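Local coordinates for protein alkyl hydroperoxide reductase E (Mycobacterium tuberculosis, PDB 5C04) that probably reduces hydrogen peroxide and organic hydroperoxides to water and alcohols at the expense of mycoredoxin, protecting the cell from oxidative stress, at residues A[22-27]-A[31-36]; A[59-64]-A[88-93]; A[10-15]-A[66-71]. The protein carries 1 engineered substitution. All coordinates share one frame; numbering follows the deposited sequence.

Interaction 1 of 3, residues A[22-27]-A[31-36]; sequences VTLRGY and KNVLLV
K31 N donates to Y27 O at 3.0 Å, and this backbone bond closes the tight connection between the two segments. The bond is nearly straight, with an N-H...O angle of 175°, and the donor lies in the plane of the carbonyl. It links residues four apart in sequence, so the chain is pinned just before strand 32-37 begins. Upstream, the 3-10 segment 25-27 has its own backbone bond, from Y27 N to L24 O. L24 O also lies at the edge of the Y27 ring, in its plane.

Y27 makes the largest single contribution. Y27 CB rests on V33 CG2 at 3.5 Å, and its CG is almost as close to the same methyl. The two side chains meet at about a right angle, and the methyl approaches the ring obliquely. In V33 the methyl CG2 stands beside the backbone N, and this brings it to the tyrosine. The other methyl, CG1, is anti to the backbone N (chi1 -175°). V33 CG1 meets L24 CD1 at 4.1 Å. L24 CD1 also reaches L35 CD2, at 4.3 Å, so one leucine methyl touches two alternate residues of the strand, V33 and L35.

K31 packs at the CD1 edge of the tyrosine ring. K31 CD lies near the ring plane, 4.2 Å from Y27 CD1. The chain then turns at its last torsion, and NZ is bonded to the backbone O of N62. L68 of strand 65-71 touches Y27, V33 and L35, which extends this apolar patch across the neighbouring strand. The arrangement is a short 3-10 connection that leads from the N-terminal hairpin into strand 32-37, a central strand of the thioredoxin fold of peroxiredoxins.

Interaction 2 of 3, residues A[59-64]-A[88-93]; sequences EFENDD and TFPLLS
E61 touches F89 and P90 and reaches T88 through two waters, in a small, partly buried and largely water-mediated contact. It joins the loop before strand 65-71 to the loop that leads into strand 91-93. The E61 side chain bridges the gap because it is stretched out. Its CG is anti to the backbone N (chi1 -169°), and the chain stays extended beyond CG.

Both carboxylate oxygens are used. E61 OE2 takes a bond from the first water at 2.7 Å, and that water also donates to T88 O at 3.1 Å. E61 OE1 takes a bond from the second water at 2.8 Å. The oxygen of this second water lies 2.6 Å from T88 OG1. The hydroxyl and carbonyl of one threonine therefore answer the two oxygens of one glutamate.

Direct contact is slight. E61 OE2 sits 3.6 Å from F89 CB and 3.9 Å from P90 CD. The carboxylate plane is turned 67° from the phenyl ring, and the ring leads away from the glutamate; the F89 side chain also touches L57 and A69. Beyond E61 the loop is shaped by an Asx turn, in which N62 OD1 accepts from D64 N at 2.8 Å.

The F89 side chain is about 10 Å from that of C46, the probable peroxidatic cysteine. E61 is probably ionised; each oxygen accepts from a water, so its charge is met by solvent and T88, not by a basic side chain of the other segment.

Interaction 3 of 3, residues A[10-15]-A[66-71]; sequences PDFTLR and AALAIS
F12 and L14 come from the start of the N-terminal hairpin and pack on L68 and I70 of strand 65-71, in the apolar core on one face of the thioredoxin-fold sheet. The contact is made entirely by side chains. The closest CA atoms, those of L14 and I70, are 9.0 Å apart.

The far end of the F12 ring does the touching. F12 CZ lies 4.0 Å from I70 CD1 and 4.2 Å from L68 CD1. The L68 methyl is at the ring edge, near its plane, while the I70 methyl comes in obliquely. F12 and I70 approach from opposite directions. CG of F12 stands between the backbone N and the carbonyl carbon (chi1 61°), and from there CZ reaches both aliphatic ends.

L14 adds a second point of contact. L14 CD1 meets I70 CG2 at 4.2 Å, and the two side chains cross at about a right angle. I70 is thus held by both of its branches: the CD1 end on the phenylalanine and the CG2 methyl on the leucine.

Strand 91-93 pairs with both strand 13-16 and strand 65-71, so it lies between them in the sheet. Its L92 touches F12, L14 and I70. V101 of helix 100-104 packs on F12 and L14, while L35 and the engineered neighbour-strand surroundings of strand 32-37 adjoin the core at F12 and I70 respectively.

In the fold
The three contacts lie close together, with centres 7 to 10 Å apart, and all reach the same mixed sheet. Its strands 21-23, 13-16, 91-93, 65-71 and 32-37 follow one another as neighbours. Interaction 1 falls along the chain within the span between 10-15 and 66-71. Interaction 2 comes after interaction 1, and its segments alternate with those of interaction 3. Backbone bonds join the contacts: L34 N to A66 O, N32 N to D64 O, L92 N to A69 O and S93 N to R15 O. Through strand 91-93 the last two tie the N-terminal hairpin to strand 65-71, and the first two join that strand and the loop before it to strand 32-37.

Interaction 1 of 3, residues A[22-27]-A[31-36]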
loop_
_atom_site.group_PDB
_atom_site.type_symbol
_atom_site.label_atom_id
_atom_site.label_comp_id
_atom_site.label_asym_id
_atom_site.label_seq_id
_atom_site.Cartn_x
_atom_site.Cartn_y
_atom_site.Cartn_z
ATOM N N VAL A 22 -13.792 -6.801 9.658
ATOM C CA VAL A 22 -13.529 -8.081 10.306
ATOM C C VAL A 22 -12.926 -7.795 11.667
ATOM O O VAL A 22 -11.972 -7.045 11.779
ATOM C CB VAL A 22 -12.539 -8.891 9.471
ATOM C CG1 VAL A 22 -12.123 -10.158 10.211
ATOM C CG2 VAL A 22 -13.128 -9.223 8.111
ATOM N N THR A 23 -13.516 -8.375 12.724
ATOM C CA THR A 23 -12.987 -8.203 14.081
ATOM C C THR A 23 -12.526 -9.568 14.575
ATOM O O THR A 23 -13.124 -10.578 14.234
ATOM C CB THR A 23 -14.040 -7.585 15.036
ATOM O OG1 THR A 23 -14.277 -6.225 14.665
ATOM C CG2 THR A 23 -13.594 -7.620 16.511
ATOM N N LEU A 24 -11.446 -9.597 15.352
ATOM C CA LEU A 24 -10.947 -10.874 15.901
ATOM C C LEU A 24 -11.966 -11.474 16.890
ATOM O O LEU A 24 -12.255 -12.678 16.857
ATOM C CB LEU A 24 -9.612 -10.669 16.614
ATOM C CG LEU A 24 -8.946 -11.925 17.207
ATOM C CD1 LEU A 24 -8.620 -12.920 16.113
ATOM C CD2 LEU A 24 -7.698 -11.597 18.012
ATOM N N ARG A 25 -12.495 -10.614 17.754
ATOM C CA ARG A 25 -13.439 -11.043 18.817
ATOM C C ARG A 25 -14.691 -11.735 18.282
ATOM O O ARG A 25 -15.261 -12.606 18.971
ATOM C CB ARG A 25 -13.830 -9.835 19.659
ATOM C CG ARG A 25 -14.578 -10.164 20.941
ATOM C CD ARG A 25 -14.563 -8.958 21.851
ATOM N NE ARG A 25 -13.261 -8.799 22.505
ATOM C CZ ARG A 25 -12.989 -9.149 23.766
ATOM N NH1 ARG A 25 -13.918 -9.687 24.537
ATOM N NH2 ARG A 25 -11.774 -8.952 24.258
ATOM N N GLY A 26 -15.123 -11.360 17.080
ATOM C CA GLY A 26 -16.239 -12.023 16.391
ATOM C C GLY A 26 -16.164 -13.545 16.359
ATOM O O GLY A 26 -17.193 -14.221 16.348
ATOM N N TYR A 27 -14.951 -14.091 16.364
ATOM C CA TYR A 27 -14.750 -15.541 16.262
ATOM C C TYR A 27 -14.783 -16.280 17.613
ATOM O O TYR A 27 -14.804 -17.526 17.651
ATOM C CB TYR A 27 -13.429 -15.844 15.553
ATOM C CG TYR A 27 -13.389 -15.418 14.101
ATOM C CD1 TYR A 27 -13.933 -16.223 13.102
ATOM C CD2 TYR A 27 -12.822 -14.195 13.725
ATOM C CE1 TYR A 27 -13.879 -15.837 11.763
ATOM C CE2 TYR A 27 -12.782 -13.804 12.398
ATOM C CZ TYR A 27 -13.313 -14.619 11.427
ATOM O OH TYR A 27 -13.264 -14.236 10.104
ATOM N N LYS A 31 -14.706 -20.293 16.533
ATOM C CA LYS A 31 -13.581 -20.775 15.737
ATOM C C LYS A 31 -12.218 -20.420 16.315
ATOM O O LYS A 31 -12.037 -19.354 16.923
ATOM C CB LYS A 31 -13.689 -20.218 14.322
ATOM C CG LYS A 31 -14.925 -20.684 13.574
ATOM C CD LYS A 31 -14.947 -20.139 12.159
ATOM C CE LYS A 31 -16.295 -20.339 11.492
ATOM N NZ LYS A 31 -16.484 -21.761 11.101
ATOM N N ASN A 32 -11.264 -21.324 16.106
ATOM C CA ASN A 32 -9.846 -21.012 16.206
ATOM C C ASN A 32 -9.465 -20.181 14.985
ATOM O O ASN A 32 -9.956 -20.430 13.878
ATOM C CB ASN A 32 -8.998 -22.281 16.277
ATOM C CG ASN A 32 -9.447 -23.200 17.394
ATOM O OD1 ASN A 32 -9.448 -22.795 18.555
ATOM N ND2 ASN A 32 -9.863 -24.414 17.045
ATOM N N VAL A 33 -8.588 -19.215 15.199
ATOM C CA VAL A 33 -8.215 -18.270 14.141
ATOM C C VAL A 33 -6.727 -18.331 13.871
ATOM O O VAL A 33 -5.907 -18.107 14.770
ATOM C CB VAL A 33 -8.623 -16.830 14.489
ATOM C CG1 VAL A 33 -8.331 -15.895 13.310
ATOM C CG2 VAL A 33 -10.094 -16.715 14.868
ATOM N N LEU A 34 -6.397 -18.557 12.597
ATOM C CA LEU A 34 -5.034 -18.493 12.097
ATOM C C LEU A 34 -4.831 -17.079 11.553
ATOM O O LEU A 34 -5.546 -16.664 10.624
ATOM C CB LEU A 34 -4.818 -19.489 10.962
ATOM C CG LEU A 34 -3.426 -19.527 10.341
ATOM C CD1 LEU A 34 -2.366 -20.051 11.290
ATOM C CD2 LEU A 34 -3.449 -20.334 9.054
ATOM N N LEU A 35 -3.883 -16.381 12.151
ATOM C CA LEU A 35 -3.477 -15.024 11.688
ATOM C C LEU A 35 -2.174 -15.135 10.932
ATOM O O LEU A 35 -1.142 -15.515 11.516
ATOM C CB LEU A 35 -3.261 -14.089 12.874
ATOM C CG LEU A 35 -4.460 -13.902 13.807
ATOM C CD1 LEU A 35 -4.104 -12.963 14.937
ATOM C CD2 LEU A 35 -5.682 -13.409 13.056
ATOM N N VAL A 36 -2.220 -14.826 9.626
ATOM C CA VAL A 36 -1.036 -14.890 8.763
ATOM C C VAL A 36 -0.624 -13.451 8.384
ATOM O O VAL A 36 -1.112 -12.865 7.402
ATOM C CB VAL A 36 -1.273 -15.757 7.504
ATOM C CG1 VAL A 36 0.014 -15.857 6.683
ATOM C CG2 VAL A 36 -1.804 -17.162 7.904
#

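Interaction 2 of 3, residues A[59-64]-A[88-93]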
loop_
_atom_site.group_PDB
_atom_site.type_symbol
_atom_site.label_atom_id
_atom_site.label_comp_id
_atom_site.label_asym_id
_atom_site.label_seq_id
_atom_site.Cartn_x
_atom_site.Cartn_y
_atom_site.Cartn_z
ATOM N N GLU A 59 -8.293 -26.910 4.836
ATOM C CA GLU A 59 -7.574 -27.250 6.062
ATOM C C GLU A 59 -7.511 -26.085 7.056
ATOM O O GLU A 59 -7.279 -26.284 8.239
ATOM C CB GLU A 59 -6.165 -27.729 5.738
ATOM C CG GLU A 59 -6.141 -28.913 4.779
ATOM C CD GLU A 59 -4.744 -29.421 4.496
ATOM O OE1 GLU A 59 -3.825 -29.131 5.300
ATOM O OE2 GLU A 59 -4.570 -30.119 3.465
ATOM N N PHE A 60 -7.731 -24.865 6.573
ATOM C CA PHE A 60 -7.619 -23.668 7.391
ATOM C C PHE A 60 -8.922 -22.919 7.626
ATOM O O PHE A 60 -9.031 -22.180 8.602
ATOM C CB PHE A 60 -6.620 -22.714 6.729
ATOM C CG PHE A 60 -5.258 -23.314 6.527
ATOM C CD1 PHE A 60 -4.461 -23.606 7.614
ATOM C CD2 PHE A 60 -4.778 -23.579 5.266
ATOM C CE1 PHE A 60 -3.206 -24.163 7.450
ATOM C CE2 PHE A 60 -3.504 -24.122 5.083
ATOM C CZ PHE A 60 -2.720 -24.419 6.184
ATOM N N GLU A 61 -9.866 -23.064 6.703
ATOM C CA GLU A 61 -11.139 -22.375 6.765
ATOM C C GLU A 61 -12.199 -23.450 6.647
ATOM O O GLU A 61 -12.422 -23.994 5.565
ATOM C CB GLU A 61 -11.247 -21.359 5.616
ATOM C CG GLU A 61 -12.403 -20.383 5.685
ATOM C CD GLU A 61 -12.454 -19.506 4.447
ATOM O OE1 GLU A 61 -12.855 -20.041 3.384
ATOM O OE2 GLU A 61 -12.079 -18.307 4.534
ATOM N N ASN A 62 -12.845 -23.743 7.775
ATOM C CA ASN A 62 -13.775 -24.876 7.909
ATOM C C ASN A 62 -14.666 -24.644 9.135
ATOM O O ASN A 62 -14.708 -23.535 9.653
ATOM C CB ASN A 62 -12.984 -26.190 7.979
ATOM C CG ASN A 62 -11.963 -26.222 9.107
ATOM O OD1 ASN A 62 -12.260 -25.891 10.267
ATOM N ND2 ASN A 62 -10.740 -26.629 8.768
ATOM N N ASP A 63 -15.378 -25.674 9.589
ATOM C CA ASP A 63 -16.264 -25.533 10.754
ATOM C C ASP A 63 -15.536 -25.175 12.051
ATOM O O ASP A 63 -16.128 -24.540 12.928
ATOM C CB ASP A 63 -17.074 -26.821 10.971
ATOM C CG ASP A 63 -18.089 -27.080 9.864
ATOM O OD1 ASP A 63 -18.451 -26.129 9.139
ATOM O OD2 ASP A 63 -18.547 -28.243 9.739
ATOM N N ASP A 64 -14.264 -25.564 12.164
ATOM C CA ASP A 64 -13.479 -25.335 13.387
ATOM C C ASP A 64 -12.515 -24.142 13.344
ATOM O O ASP A 64 -12.106 -23.647 14.401
ATOM C CB ASP A 64 -12.663 -26.587 13.709
ATOM C CG ASP A 64 -13.522 -27.836 13.792
ATOM O OD1 ASP A 64 -14.625 -27.742 14.348
ATOM O OD2 ASP A 64 -13.088 -28.883 13.284
ATOM N N THR A 88 -10.069 -16.500 -1.841
ATOM C CA THR A 88 -11.429 -16.256 -1.334
ATOM C C THR A 88 -11.504 -16.033 0.171
ATOM O O THR A 88 -12.583 -15.743 0.706
ATOM C CB THR A 88 -12.374 -17.418 -1.693
ATOM O OG1 THR A 88 -11.900 -18.619 -1.081
ATOM C CG2 THR A 88 -12.451 -17.605 -3.195
ATOM N N PHE A 89 -10.388 -16.210 0.870
ATOM C CA PHE A 89 -10.314 -15.925 2.295
ATOM C C PHE A 89 -10.083 -14.422 2.513
ATOM O O PHE A 89 -9.719 -13.715 1.554
ATOM C CB PHE A 89 -9.212 -16.778 2.965
ATOM C CG PHE A 89 -7.858 -16.695 2.279
ATOM C CD1 PHE A 89 -7.525 -17.570 1.247
ATOM C CD2 PHE A 89 -6.928 -15.719 2.640
ATOM C CE1 PHE A 89 -6.299 -17.481 0.605
ATOM C CE2 PHE A 89 -5.695 -15.632 1.988
ATOM C CZ PHE A 89 -5.381 -16.529 0.982
ATOM N N PRO A 90 -10.243 -13.927 3.757
ATOM C CA PRO A 90 -10.039 -12.498 4.004
ATOM C C PRO A 90 -8.569 -12.088 4.040
ATOM O O PRO A 90 -7.753 -12.713 4.728
ATOM C CB PRO A 90 -10.678 -12.257 5.385
ATOM C CG PRO A 90 -11.559 -13.442 5.610
ATOM C CD PRO A 90 -10.898 -14.582 4.918
ATOM N N LEU A 91 -8.267 -11.033 3.284
ATOM C CA LEU A 91 -7.004 -10.304 3.362
ATOM C C LEU A 91 -7.356 -9.003 4.026
ATOM O O LEU A 91 -8.217 -8.267 3.505
ATOM C CB LEU A 91 -6.457 -10.020 1.983
ATOM C CG LEU A 91 -5.755 -11.181 1.269
ATOM C CD1 LEU A 91 -6.691 -12.262 0.781
ATOM C CD2 LEU A 91 -4.982 -10.658 0.069
ATOM N N LEU A 92 -6.736 -8.749 5.176
ATOM C CA LEU A 92 -7.047 -7.579 5.997
ATOM C C LEU A 92 -6.008 -6.504 5.871
ATOM O O LEU A 92 -4.816 -6.799 5.730
ATOM C CB LEU A 92 -7.166 -7.951 7.462
ATOM C CG LEU A 92 -8.135 -9.077 7.773
ATOM C CD1 LEU A 92 -8.272 -9.159 9.280
ATOM C CD2 LEU A 92 -9.489 -8.906 7.098
ATOM N N SER A 93 -6.465 -5.243 5.930
ATOM C CA SER A 93 -5.598 -4.074 5.706
ATOM C C SER A 93 -5.141 -3.413 6.994
ATOM O O SER A 93 -5.939 -2.740 7.661
ATOM C CB SER A 93 -6.342 -3.033 4.873
ATOM O OG SER A 93 -6.521 -3.488 3.566
HETATM O O HOH W 1 -13.778 -16.424 3.484
HETATM O O HOH W 2 -13.568 -19.133 0.870
#

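Interaction 3 of 3, residues A[10-15]-A[66-71]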
loop_
_atom_site.group_PDB
_atom_site.type_symbol
_atom_site.label_atom_id
_atom_site.label_comp_id
_atom_site.label_asym_id
_atom_site.label_seq_id
_atom_site.Cartn_x
_atom_site.Cartn_y
_atom_site.Cartn_z
ATOM N N PRO A 10 -4.325 -9.458 21.034
ATOM C CA PRO A 10 -4.910 -8.119 20.974
ATOM C C PRO A 10 -6.097 -8.073 20.033
ATOM O O PRO A 10 -6.022 -8.633 18.938
ATOM C CB PRO A 10 -3.751 -7.262 20.455
ATOM C CG PRO A 10 -2.545 -7.933 21.014
ATOM C CD PRO A 10 -2.854 -9.404 20.972
ATOM N N ASP A 11 -7.178 -7.397 20.421
ATOM C CA ASP A 11 -8.312 -7.274 19.508
ATOM C C ASP A 11 -7.954 -6.312 18.383
ATOM O O ASP A 11 -7.083 -5.442 18.511
ATOM C CB ASP A 11 -9.589 -6.744 20.179
ATOM C CG ASP A 11 -10.885 -7.187 19.436
ATOM O OD1 ASP A 11 -10.827 -7.964 18.441
ATOM O OD2 ASP A 11 -11.984 -6.776 19.892
ATOM N N PHE A 12 -8.642 -6.507 17.277
ATOM C CA PHE A 12 -8.521 -5.596 16.163
ATOM C C PHE A 12 -9.784 -5.587 15.346
ATOM O O PHE A 12 -10.535 -6.555 15.345
ATOM C CB PHE A 12 -7.306 -5.941 15.270
ATOM C CG PHE A 12 -7.351 -7.329 14.635
ATOM C CD1 PHE A 12 -8.190 -7.606 13.565
ATOM C CD2 PHE A 12 -6.530 -8.351 15.107
ATOM C CE1 PHE A 12 -8.225 -8.871 12.983
ATOM C CE2 PHE A 12 -6.553 -9.612 14.526
ATOM C CZ PHE A 12 -7.394 -9.875 13.460
ATOM N N THR A 13 -9.977 -4.477 14.629
ATOM C CA THR A 13 -11.013 -4.373 13.619
ATOM C C THR A 13 -10.373 -3.790 12.365
ATOM O O THR A 13 -9.900 -2.640 12.393
ATOM C CB THR A 13 -12.163 -3.452 14.067
ATOM O OG1 THR A 13 -12.639 -3.856 15.367
ATOM C CG2 THR A 13 -13.313 -3.495 13.059
ATOM N N LEU A 14 -10.381 -4.561 11.276
ATOM C CA LEU A 14 -9.733 -4.141 10.019
ATOM C C LEU A 14 -10.640 -4.401 8.823
ATOM O O LEU A 14 -11.497 -5.279 8.832
ATOM C CB LEU A 14 -8.399 -4.903 9.819
ATOM C CG LEU A 14 -7.309 -4.677 10.868
ATOM C CD1 LEU A 14 -6.133 -5.631 10.639
ATOM C CD2 LEU A 14 -6.791 -3.241 10.933
ATOM N N ARG A 15 -10.416 -3.653 7.759
ATOM C CA ARG A 15 -11.107 -3.876 6.509
ATOM C C ARG A 15 -10.549 -5.028 5.682
ATOM O O ARG A 15 -9.321 -5.138 5.499
ATOM C CB ARG A 15 -10.999 -2.613 5.659
ATOM C CG ARG A 15 -11.480 -1.345 6.331
ATOM C CD ARG A 15 -12.884 -1.024 5.877
ATOM N NE ARG A 15 -13.371 0.152 6.569
ATOM C CZ ARG A 15 -14.649 0.397 6.799
ATOM N NH1 ARG A 15 -15.579 -0.463 6.387
ATOM N NH2 ARG A 15 -14.990 1.487 7.460
ATOM N N ALA A 66 -10.766 -20.499 11.152
ATOM C CA ALA A 66 -10.804 -19.420 10.174
ATOM C C ALA A 66 -9.376 -18.966 9.936
ATOM O O ALA A 66 -8.521 -19.132 10.807
ATOM C CB ALA A 66 -11.640 -18.264 10.674
ATOM N N ALA A 67 -9.113 -18.433 8.745
ATOM C CA ALA A 67 -7.794 -17.908 8.418
ATOM C C ALA A 67 -7.911 -16.476 7.905
ATOM O O ALA A 67 -8.746 -16.194 7.053
ATOM C CB ALA A 67 -7.110 -18.767 7.387
ATOM N N LEU A 68 -7.049 -15.619 8.436
ATOM C CA LEU A 68 -7.012 -14.200 8.047
ATOM C C LEU A 68 -5.599 -13.819 7.687
ATOM O O LEU A 68 -4.689 -13.972 8.495
ATOM C CB LEU A 68 -7.471 -13.316 9.211
ATOM C CG LEU A 68 -8.808 -13.697 9.862
ATOM C CD1 LEU A 68 -9.048 -12.946 11.159
ATOM C CD2 LEU A 68 -9.937 -13.443 8.896
ATOM N N ALA A 69 -5.421 -13.277 6.490
ATOM C CA ALA A 69 -4.118 -12.775 6.078
ATOM C C ALA A 69 -4.102 -11.287 6.436
ATOM O O ALA A 69 -5.142 -10.640 6.299
ATOM C CB ALA A 69 -3.898 -13.015 4.603
ATOM N N ILE A 70 -3.013 -10.792 6.995
ATOM C CA ILE A 70 -2.918 -9.361 7.369
ATOM C C ILE A 70 -1.642 -8.744 6.829
ATOM O O ILE A 70 -0.551 -9.272 7.036
ATOM C CB ILE A 70 -2.908 -9.213 8.909
ATOM C CG1 ILE A 70 -4.145 -9.911 9.515
ATOM C CG2 ILE A 70 -2.798 -7.749 9.343
ATOM C CD1 ILE A 70 -4.190 -9.978 11.041
ATOM N N SER A 71 -1.777 -7.592 6.167
ATOM C CA SER A 71 -0.636 -6.907 5.584
ATOM C C SER A 71 -0.931 -5.419 5.583
ATOM O O SER A 71 -2.087 -5.034 5.748
ATOM C CB SER A 71 -0.420 -7.418 4.170
ATOM O OG SER A 71 0.863 -7.051 3.696
#